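Local coordinates for protein dihydropteroate synthase (Mycobacterium smegmatis, PDB 6OMZ) that probably catalyses the condensation of para-aminobenzoate with 6-hydroxymethyl-7,8-dihydropterin diphosphate to give 7,8-dihydropteroate, the precursor of folates, at residues H50-V55 / R90-Q95; A252-S257 / V277-V282; L259-G264 / K281-W286. The protein carries 1 engineered substitution. One frame throughout, in Å; residues are numbered along the deposited sequence.

Interaction 1 (H50-V55 / R90-Q95)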
loop_
_atom_site.group_PDB
_atom_site.type_symbol
_atom_site.label_atom_id
_atom_site.label_comp_id
_atom_site.label_asym_id
_atom_site.label_seq_id
_atom_site.Cartn_x
_atom_site.Cartn_y
_atom_site.Cartn_z
ATOM N N HIS A 50 -15.176 -0.290 9.738
ATOM C CA HIS A 50 -14.615 0.199 8.481
ATOM C C HIS A 50 -14.086 -0.959 7.635
ATOM O O HIS A 50 -14.429 -1.090 6.453
ATOM C CB HIS A 50 -13.508 1.216 8.777
ATOM C CG HIS A 50 -12.990 1.921 7.563
ATOM N ND1 HIS A 50 -11.833 2.665 7.575
ATOM C CD2 HIS A 50 -13.479 2.007 6.303
ATOM C CE1 HIS A 50 -11.624 3.174 6.375
ATOM N NE2 HIS A 50 -12.613 2.796 5.587
ATOM N N GLY A 51 -13.278 -1.826 8.241
ATOM C CA GLY A 51 -12.765 -2.987 7.525
ATOM C C GLY A 51 -13.865 -3.916 7.041
ATOM O O GLY A 51 -13.825 -4.398 5.908
ATOM N N LEU A 52 -14.867 -4.169 7.885
ATOM C CA LEU A 52 -15.998 -4.991 7.451
ATOM C C LEU A 52 -16.707 -4.372 6.251
ATOM O O LEU A 52 -17.151 -5.088 5.338
ATOM C CB LEU A 52 -16.975 -5.179 8.608
ATOM C CG LEU A 52 -16.493 -6.004 9.802
ATOM C CD1 LEU A 52 -17.560 -6.012 10.879
ATOM C CD2 LEU A 52 -16.172 -7.430 9.359
ATOM N N ALA A 53 -16.835 -3.040 6.242
ATOM C CA ALA A 53 -17.510 -2.363 5.138
ATOM C C ALA A 53 -16.696 -2.452 3.850
ATOM O O ALA A 53 -17.263 -2.542 2.752
ATOM C CB ALA A 53 -17.765 -0.902 5.498
ATOM N N LEU A 54 -15.370 -2.383 3.959
ATOM C CA LEU A 54 -14.525 -2.516 2.778
ATOM C C LEU A 54 -14.580 -3.932 2.221
ATOM O O LEU A 54 -14.565 -4.126 0.998
ATOM C CB LEU A 54 -13.086 -2.133 3.121
ATOM C CG LEU A 54 -12.875 -0.695 3.595
ATOM C CD1 LEU A 54 -11.383 -0.445 3.782
ATOM C CD2 LEU A 54 -13.466 0.302 2.592
ATOM N N VAL A 55 -14.650 -4.933 3.096
ATOM C CA VAL A 55 -14.807 -6.309 2.622
ATOM C C VAL A 55 -16.155 -6.477 1.921
ATOM O O VAL A 55 -16.250 -7.089 0.847
ATOM C CB VAL A 55 -14.646 -7.302 3.790
ATOM C CG1 VAL A 55 -15.050 -8.710 3.353
ATOM C CG2 VAL A 55 -13.210 -7.307 4.297
ATOM N N ARG A 90 -7.220 -8.494 15.353
ATOM C CA ARG A 90 -7.797 -9.682 15.978
ATOM C C ARG A 90 -9.264 -9.860 15.598
ATOM O O ARG A 90 -9.701 -10.975 15.273
ATOM C CB ARG A 90 -7.648 -9.623 17.502
ATOM C CG ARG A 90 -6.327 -10.183 18.027
ATOM C CD ARG A 90 -6.359 -10.356 19.551
ATOM N NE ARG A 90 -6.430 -9.067 20.241
ATOM C CZ ARG A 90 -5.366 -8.342 20.586
ATOM N NH1 ARG A 90 -4.143 -8.776 20.307
ATOM N NH2 ARG A 90 -5.525 -7.179 21.208
ATOM N N GLU A 91 -10.045 -8.778 15.622
ATOM C CA GLU A 91 -11.472 -8.925 15.334
ATOM C C GLU A 91 -11.728 -9.202 13.851
ATOM O O GLU A 91 -12.621 -9.987 13.506
ATOM C CB GLU A 91 -12.228 -7.685 15.808
ATOM C CG GLU A 91 -12.025 -7.417 17.287
ATOM C CD GLU A 91 -12.958 -6.363 17.843
ATOM O OE1 GLU A 91 -14.088 -6.228 17.327
ATOM O OE2 GLU A 91 -12.558 -5.670 18.803
ATOM N N LEU A 92 -10.951 -8.584 12.957
ATOM C CA LEU A 92 -11.149 -8.832 11.532
ATOM C C LEU A 92 -10.677 -10.228 11.145
ATOM O O LEU A 92 -11.301 -10.894 10.311
ATOM C CB LEU A 92 -10.427 -7.766 10.704
ATOM C CG LEU A 92 -10.957 -6.328 10.814
ATOM C CD1 LEU A 92 -10.077 -5.368 10.032
ATOM C CD2 LEU A 92 -12.418 -6.233 10.329
ATOM N N ALA A 93 -9.568 -10.685 11.733
ATOM C CA ALA A 93 -9.079 -12.026 11.439
ATOM C C ALA A 93 -10.066 -13.087 11.899
ATOM O O ALA A 93 -10.198 -14.129 11.252
ATOM C CB ALA A 93 -7.710 -12.244 12.094
ATOM N N ALA A 94 -10.785 -12.833 12.998
ATOM C CA ALA A 94 -11.790 -13.783 13.472
ATOM C C ALA A 94 -12.943 -13.955 12.489
ATOM O O ALA A 94 -13.688 -14.934 12.598
ATOM C CB ALA A 94 -12.341 -13.344 14.831
ATOM N N GLN A 95 -13.117 -13.029 11.542
ATOM C CA GLN A 95 -14.091 -13.187 10.465
ATOM C C GLN A 95 -13.487 -13.796 9.202
ATOM O O GLN A 95 -14.155 -13.819 8.164
ATOM C CB GLN A 95 -14.739 -11.840 10.113
ATOM C CG GLN A 95 -15.311 -11.087 11.303
ATOM C CD GLN A 95 -16.443 -11.831 11.969
ATOM O OE1 GLN A 95 -17.233 -12.505 11.307
ATOM N NE2 GLN A 95 -16.526 -11.721 13.287
#

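Interaction 2 (A252-S257 / V277-V282). With EDO (1,2-ethanediol), chain F.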
loop_
_atom_site.group_PDB
_atom_site.type_symbol
_atom_site.label_atom_id
_atom_site.label_comp_id
_atom_site.label_asym_id
_atom_site.label_seq_id
_atom_site.Cartn_x
_atom_site.Cartn_y
_atom_site.Cartn_z
ATOM N N ALA A 252 -10.013 9.581 -10.494
ATOM C CA ALA A 252 -8.666 9.337 -11.007
ATOM C C ALA A 252 -8.057 8.074 -10.407
ATOM O O ALA A 252 -7.423 7.281 -11.118
ATOM C CB ALA A 252 -7.785 10.558 -10.718
ATOM N N THR A 253 -8.247 7.866 -9.099
ATOM C CA THR A 253 -7.704 6.678 -8.440
ATOM C C THR A 253 -8.293 5.402 -9.028
ATOM O O THR A 253 -7.569 4.431 -9.280
ATOM C CB THR A 253 -7.975 6.757 -6.933
ATOM O OG1 THR A 253 -7.266 7.877 -6.375
ATOM C CG2 THR A 253 -7.539 5.474 -6.229
ATOM N N ALA A 254 -9.605 5.392 -9.266
ATOM C CA ALA A 254 -10.261 4.201 -9.797
ATOM C C ALA A 254 -9.805 3.896 -11.219
ATOM O O ALA A 254 -9.685 2.724 -11.599
ATOM C CB ALA A 254 -11.780 4.385 -9.746
ATOM N N VAL A 255 -9.583 4.935 -12.031
ATOM C CA VAL A 255 -9.052 4.725 -13.376
ATOM C C VAL A 255 -7.657 4.107 -13.310
ATOM O O VAL A 255 -7.326 3.206 -14.091
ATOM C CB VAL A 255 -9.061 6.045 -14.172
ATOM C CG1 VAL A 255 -8.383 5.855 -15.529
ATOM C CG2 VAL A 255 -10.497 6.529 -14.353
ATOM N N ILE A 256 -6.822 4.561 -12.370
ATOM C CA ILE A 256 -5.511 3.943 -12.203
ATOM C C ILE A 256 -5.651 2.464 -11.843
ATOM O O ILE A 256 -4.895 1.624 -12.339
ATOM C CB ILE A 256 -4.689 4.726 -11.164
ATOM C CG1 ILE A 256 -4.194 6.026 -11.818
ATOM C CG2 ILE A 256 -3.523 3.882 -10.623
ATOM C CD1 ILE A 256 -3.433 6.952 -10.893
ATOM N N SER A 257 -6.630 2.116 -10.999
ATOM C CA SER A 257 -6.835 0.695 -10.703
ATOM C C SER A 257 -7.085 -0.103 -11.981
ATOM O O SER A 257 -6.524 -1.191 -12.163
ATOM C CB SER A 257 -7.996 0.502 -9.729
ATOM O OG SER A 257 -7.676 0.979 -8.431
ATOM N N VAL A 277 -13.668 -1.110 -7.165
ATOM C CA VAL A 277 -14.394 -2.328 -7.518
ATOM C C VAL A 277 -15.387 -2.045 -8.645
ATOM O O VAL A 277 -15.498 -2.827 -9.594
ATOM C CB VAL A 277 -15.076 -2.933 -6.276
ATOM C CG1 VAL A 277 -16.019 -4.075 -6.676
ATOM C CG2 VAL A 277 -14.028 -3.459 -5.310
ATOM N N ASP A 278 -16.087 -0.905 -8.580
ATOM C CA ASP A 278 -16.943 -0.484 -9.694
ATOM C C ASP A 278 -16.150 -0.451 -10.997
ATOM O O ASP A 278 -16.608 -0.920 -12.044
ATOM C CB ASP A 278 -17.522 0.918 -9.442
ATOM C CG ASP A 278 -18.587 0.976 -8.362
ATOM O OD1 ASP A 278 -18.980 -0.058 -7.768
ATOM O OD2 ASP A 278 -19.055 2.119 -8.120
ATOM N N ALA A 279 -14.972 0.168 -10.955
ATOM C CA ALA A 279 -14.167 0.339 -12.158
ATOM C C ALA A 279 -13.697 -1.001 -12.706
ATOM O O ALA A 279 -13.704 -1.224 -13.924
ATOM C CB ALA A 279 -12.978 1.246 -11.844
ATOM N N LEU A 280 -13.306 -1.915 -11.819
ATOM C CA LEU A 280 -12.853 -3.220 -12.268
ATOM C C LEU A 280 -14.012 -4.071 -12.774
ATOM O O LEU A 280 -13.808 -4.931 -13.635
ATOM C CB LEU A 280 -12.106 -3.926 -11.140
ATOM C CG LEU A 280 -10.765 -3.269 -10.801
ATOM C CD1 LEU A 280 -10.258 -3.784 -9.474
ATOM C CD2 LEU A 280 -9.722 -3.518 -11.916
ATOM N N LYS A 281 -15.228 -3.854 -12.256
ATOM C CA LYS A 281 -16.383 -4.538 -12.833
ATOM C C LYS A 281 -16.647 -4.062 -14.259
ATOM O O LYS A 281 -17.064 -4.857 -15.116
ATOM C CB LYS A 281 -17.626 -4.335 -11.953
ATOM C CG LYS A 281 -17.588 -5.125 -10.631
ATOM C CD LYS A 281 -18.798 -4.824 -9.735
ATOM C CE LYS A 281 -18.765 -5.690 -8.458
ATOM N NZ LYS A 281 -19.763 -5.226 -7.460
ATOM N N VAL A 282 -16.443 -2.768 -14.532
ATOM C CA VAL A 282 -16.581 -2.272 -15.898
ATOM C C VAL A 282 -15.531 -2.922 -16.801
ATOM O O VAL A 282 -15.840 -3.408 -17.894
ATOM C CB VAL A 282 -16.494 -0.733 -15.929
ATOM C CG1 VAL A 282 -16.339 -0.234 -17.359
ATOM C CG2 VAL A 282 -17.723 -0.103 -15.261
HETATM C C1 EDO F . -19.900 -5.293 -3.754
HETATM O O1 EDO F . -21.126 -5.203 -4.485
HETATM C C2 EDO F . -19.229 -6.634 -4.012
HETATM O O2 EDO F . -18.704 -6.673 -5.344
#

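Interaction 3 (L259-G264 / K281-W286). With EDO (1,2-ethanediol), chain F.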
loop_
_atom_site.group_PDB
_atom_site.type_symbol
_atom_site.label_atom_id
_atom_site.label_comp_id
_atom_site.label_asym_id
_atom_site.label_seq_id
_atom_site.Cartn_x
_atom_site.Cartn_y
_atom_site.Cartn_z
ATOM N N LEU A 259 -6.206 0.723 -15.179
ATOM C CA LEU A 259 -5.024 0.666 -16.037
ATOM C C LEU A 259 -3.952 -0.217 -15.414
ATOM O O LEU A 259 -3.261 -0.962 -16.119
ATOM C CB LEU A 259 -4.490 2.079 -16.303
ATOM C CG LEU A 259 -5.398 2.979 -17.157
ATOM C CD1 LEU A 259 -4.838 4.388 -17.264
ATOM C CD2 LEU A 259 -5.596 2.391 -18.555
ATOM N N ALA A 260 -3.819 -0.166 -14.086
ATOM C CA ALA A 260 -2.905 -1.084 -13.414
ATOM C C ALA A 260 -3.315 -2.534 -13.639
ATOM O O ALA A 260 -2.468 -3.389 -13.926
ATOM C CB ALA A 260 -2.853 -0.770 -11.921
ATOM N N ALA A 261 -4.614 -2.834 -13.509
ATOM C CA ALA A 261 -5.067 -4.200 -13.757
ATOM C C ALA A 261 -4.763 -4.629 -15.188
ATOM O O ALA A 261 -4.308 -5.757 -15.418
ATOM C CB ALA A 261 -6.562 -4.332 -13.463
ATOM N N MET A 262 -5.021 -3.744 -16.163
ATOM C CA MET A 262 -4.790 -4.081 -17.565
ATOM C C MET A 262 -3.322 -4.376 -17.840
ATOM O O MET A 262 -3.004 -5.155 -18.744
ATOM C CB MET A 262 -5.274 -2.945 -18.470
ATOM C CG MET A 262 -6.798 -2.772 -18.482
ATOM S SD MET A 262 -7.279 -1.297 -19.422
ATOM C CE MET A 262 -5.912 -1.217 -20.580
ATOM N N HIS A 263 -2.419 -3.767 -17.076
ATOM C CA HIS A 263 -0.992 -3.907 -17.315
ATOM C C HIS A 263 -0.326 -4.894 -16.362
ATOM O O HIS A 263 0.903 -4.920 -16.272
ATOM C CB HIS A 263 -0.332 -2.531 -17.252
ATOM C CG HIS A 263 -0.678 -1.671 -18.427
ATOM N ND1 HIS A 263 -0.288 -1.984 -19.711
ATOM C CD2 HIS A 263 -1.420 -0.541 -18.524
ATOM C CE1 HIS A 263 -0.748 -1.068 -20.546
ATOM N NE2 HIS A 263 -1.438 -0.181 -19.849
ATOM N N GLY A 264 -1.109 -5.714 -15.670
ATOM C CA GLY A 264 -0.590 -6.885 -14.991
ATOM C C GLY A 264 -0.291 -6.736 -13.517
ATOM O O GLY A 264 0.325 -7.645 -12.943
ATOM N N LYS A 281 -15.228 -3.854 -12.256
ATOM C CA LYS A 281 -16.383 -4.538 -12.833
ATOM C C LYS A 281 -16.647 -4.062 -14.259
ATOM O O LYS A 281 -17.064 -4.857 -15.116
ATOM C CB LYS A 281 -17.626 -4.335 -11.953
ATOM C CG LYS A 281 -17.588 -5.125 -10.631
ATOM C CD LYS A 281 -18.798 -4.824 -9.735
ATOM C CE LYS A 281 -18.765 -5.690 -8.458
ATOM N NZ LYS A 281 -19.763 -5.226 -7.460
ATOM N N VAL A 282 -16.443 -2.768 -14.532
ATOM C CA VAL A 282 -16.581 -2.272 -15.898
ATOM C C VAL A 282 -15.531 -2.922 -16.801
ATOM O O VAL A 282 -15.840 -3.408 -17.894
ATOM C CB VAL A 282 -16.494 -0.733 -15.929
ATOM C CG1 VAL A 282 -16.339 -0.234 -17.359
ATOM C CG2 VAL A 282 -17.723 -0.103 -15.261
ATOM N N LEU A 283 -14.276 -2.949 -16.349
ATOM C CA LEU A 283 -13.222 -3.587 -17.136
ATOM C C LEU A 283 -13.566 -5.038 -17.445
ATOM O O LEU A 283 -13.404 -5.494 -18.581
ATOM C CB LEU A 283 -11.884 -3.502 -16.396
ATOM C CG LEU A 283 -10.697 -4.189 -17.062
ATOM C CD1 LEU A 283 -10.413 -3.542 -18.406
ATOM C CD2 LEU A 283 -9.470 -4.112 -16.145
ATOM N N GLY A 284 -14.029 -5.780 -16.436
ATOM C CA GLY A 284 -14.381 -7.174 -16.653
ATOM C C GLY A 284 -15.552 -7.348 -17.603
ATOM O O GLY A 284 -15.530 -8.229 -18.467
ATOM N N ALA A 285 -16.586 -6.511 -17.463
ATOM C CA ALA A 285 -17.756 -6.640 -18.329
ATOM C C ALA A 285 -17.421 -6.271 -19.769
ATOM O O ALA A 285 -17.910 -6.910 -20.710
ATOM C CB ALA A 285 -18.894 -5.765 -17.804
ATOM N N TRP A 286 -16.591 -5.244 -19.958
ATOM C CA TRP A 286 -16.134 -4.872 -21.296
ATOM C C TRP A 286 -15.340 -6.005 -21.932
ATOM O O TRP A 286 -15.624 -6.427 -23.059
ATOM C CB TRP A 286 -15.281 -3.599 -21.205
ATOM C CG TRP A 286 -14.938 -2.948 -22.535
ATOM C CD1 TRP A 286 -14.180 -3.481 -23.558
ATOM C CD2 TRP A 286 -15.301 -1.630 -22.949
ATOM N NE1 TRP A 286 -14.080 -2.574 -24.588
ATOM C CE2 TRP A 286 -14.762 -1.433 -24.242
ATOM C CE3 TRP A 286 -16.045 -0.599 -22.362
ATOM C CZ2 TRP A 286 -14.938 -0.244 -24.950
ATOM C CZ3 TRP A 286 -16.219 0.574 -23.063
ATOM C CH2 TRP A 286 -15.672 0.748 -24.346
HETATM C C1 EDO F . -19.900 -5.293 -3.754
HETATM O O1 EDO F . -21.126 -5.203 -4.485
HETATM C C2 EDO F . -19.229 -6.634 -4.012
HETATM O O2 EDO F . -18.704 -6.673 -5.344
#

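Interaction 1 (H50-V55 / R90-Q95)
Gly51 on helix 44-56 and Leu92 on helix 78-93 mark the closest backbone approach of the two segments, with 7.3 Å between Gly51 CA and Leu92 CA. Having no side chain, Gly51 leaves the space that the branched end of Leu92 occupies. One branch does most of the touching: Leu92 CD2 lies 4.3 Å from Gly51 C and 4.0 Å from Leu52 N, so a methyl rests on the main chain of the facing helix. Leu92 CD2 also meets Leu52 CD2 at 4.1 Å, and the two leucine side chains cross obliquely. In Leu92, CG sits beside the backbone N and anti to the carbonyl carbon (chi1 -66°), an orientation that brings its branched end closer to the facing segment than the base of the side chain would suggest. Leu52 has a second partner: Leu52 CD2 is 4.2 Å from Gln95 CG. Only a methylene of Gln95 is used here, which suits a residue at the exposed margin, apolar along its shaft and polar at its end. Leu92, by contrast, is buried. It also packs on Val48 of helix 44-56, on Ile62 of strand 61-65 and on Ile99 of strand 98-102, while Ile97, just before that last strand, touches both Leu52 and Leu92, so the helix pair closes over two strands of the barrel.

Interaction 2 (A252-S257 / V277-V282)
Ala254 and Ala279 bring together the last two long helices of a TIM barrel, 250-262 and 273-287, which are joined through the barrel strand 267-270. Ala254 CA and Ala279 CA are 6.0 Å apart, a short spacing that the small alanine side chains allow. Both side chains point at the opposing helix, and Ala279 CB lies 4.0 Å from Ala254 CB. Main chain is touched too: Ala279 CB lies 3.6 Å from Ala254 O, so Ala279 fits against the helix surface itself as well as against a side chain.

Leu280, the next residue after Ala279, extends the contact to Ser257, about a turn beyond Ala254. Its CG is anti to the carbonyl carbon (chi1 -69°), and from there the branched end swings nearer to the other helix, setting Leu280 CD2 4.0 Å from Ser257 O. Ser257 is buried and turned toward helix 273-287, where its OG is hydrogen-bonded to Ser276 OG; a small hydroxyl suits this place, satisfying its polarity between the helices while the side chain also touches Val268 and Val270 of the strand beneath. Lys281, on a different flank of its helix, stretches outward in an extended chain and binds a 1,2-ethanediol, probably from the crystallisation liquor: Lys281 NZ is 2.8 Å from O2 of that molecule and makes a weak bond to its O1.

Successive helices of a TIM barrel pack side by side on the outside of its parallel strands; here they precede and follow strand 267-270, which contains Arg269 and leads into His271, both seen in the pterin-monophosphate pocket.

Interaction 3 (L259-G264 / K281-W286)
Met262 lays the first part of its side chain against the forked end of Leu283. The touching atom is Met262 CG, 3.7 Å from Leu283 CD1 and 3.8 Å from Leu283 CD2, so it sits over both branches at once. Beyond it the sulfur stays close, with Met262 SD 4.0 Å from Leu283 CD1; a bend at the third torsion (chi3 29°) then takes CE away from Leu283, leaving the contact to CG and SD. On the other helix, the side chain of Leu283 sets out toward helix 250-262. Its CG is anti to the backbone N (chi1 177°), which carries the fork outward, and Leu283 CD2 also meets Ala261 CB at 4.0 Å. Leucine suits this position because two methyls can serve two neighbours: Met262 spans both, while CD2 is shared between Met262 CG and the short Ala261.

The backbones stand well apart, with 8.5 Å between Met262 CA and Leu283 CA, and the two larger side chains bridge that spacing. Met262 lies in the final turn of helix 250-262, which a Schellman motif closes. Gly264, the C-prime residue, takes a positive phi of 97°, natural for glycine, and Gly264 N is hydrogen-bonded to Ala261 O while Ala265 N pairs with Ala260 O. The chain can therefore turn away immediately after the residues that meet Leu283.

Everything that touches across the two segments is aliphatic carbon or thioether sulfur. The attraction consequently rests on dispersion and on partial shielding of these groups from water at the protein surface, and it imposes little directional constraint on how the side chains meet.

Following the chain, interaction 1 comes first, closing a loop of 34 residues that holds strand 61-65 and joining helices 44-56 and 78-93. It is complete before the other two begin. Interaction 2 then joins helices 250-262 and 273-287 around strand 267-270, closing a loop of 19 residues. Interaction 3 joins the same two helices further along each, across 16 residues; both contacts end on the same stretch of helix 273-287, sharing Lys281 and Val282. Leu280 CD2 meets Ala261 CB at 3.6 Å, making the two contacts one continuous seam. The centres of interactions 1 and 2 are about 22 Å apart, with separate helix pairs on the barrel's outside.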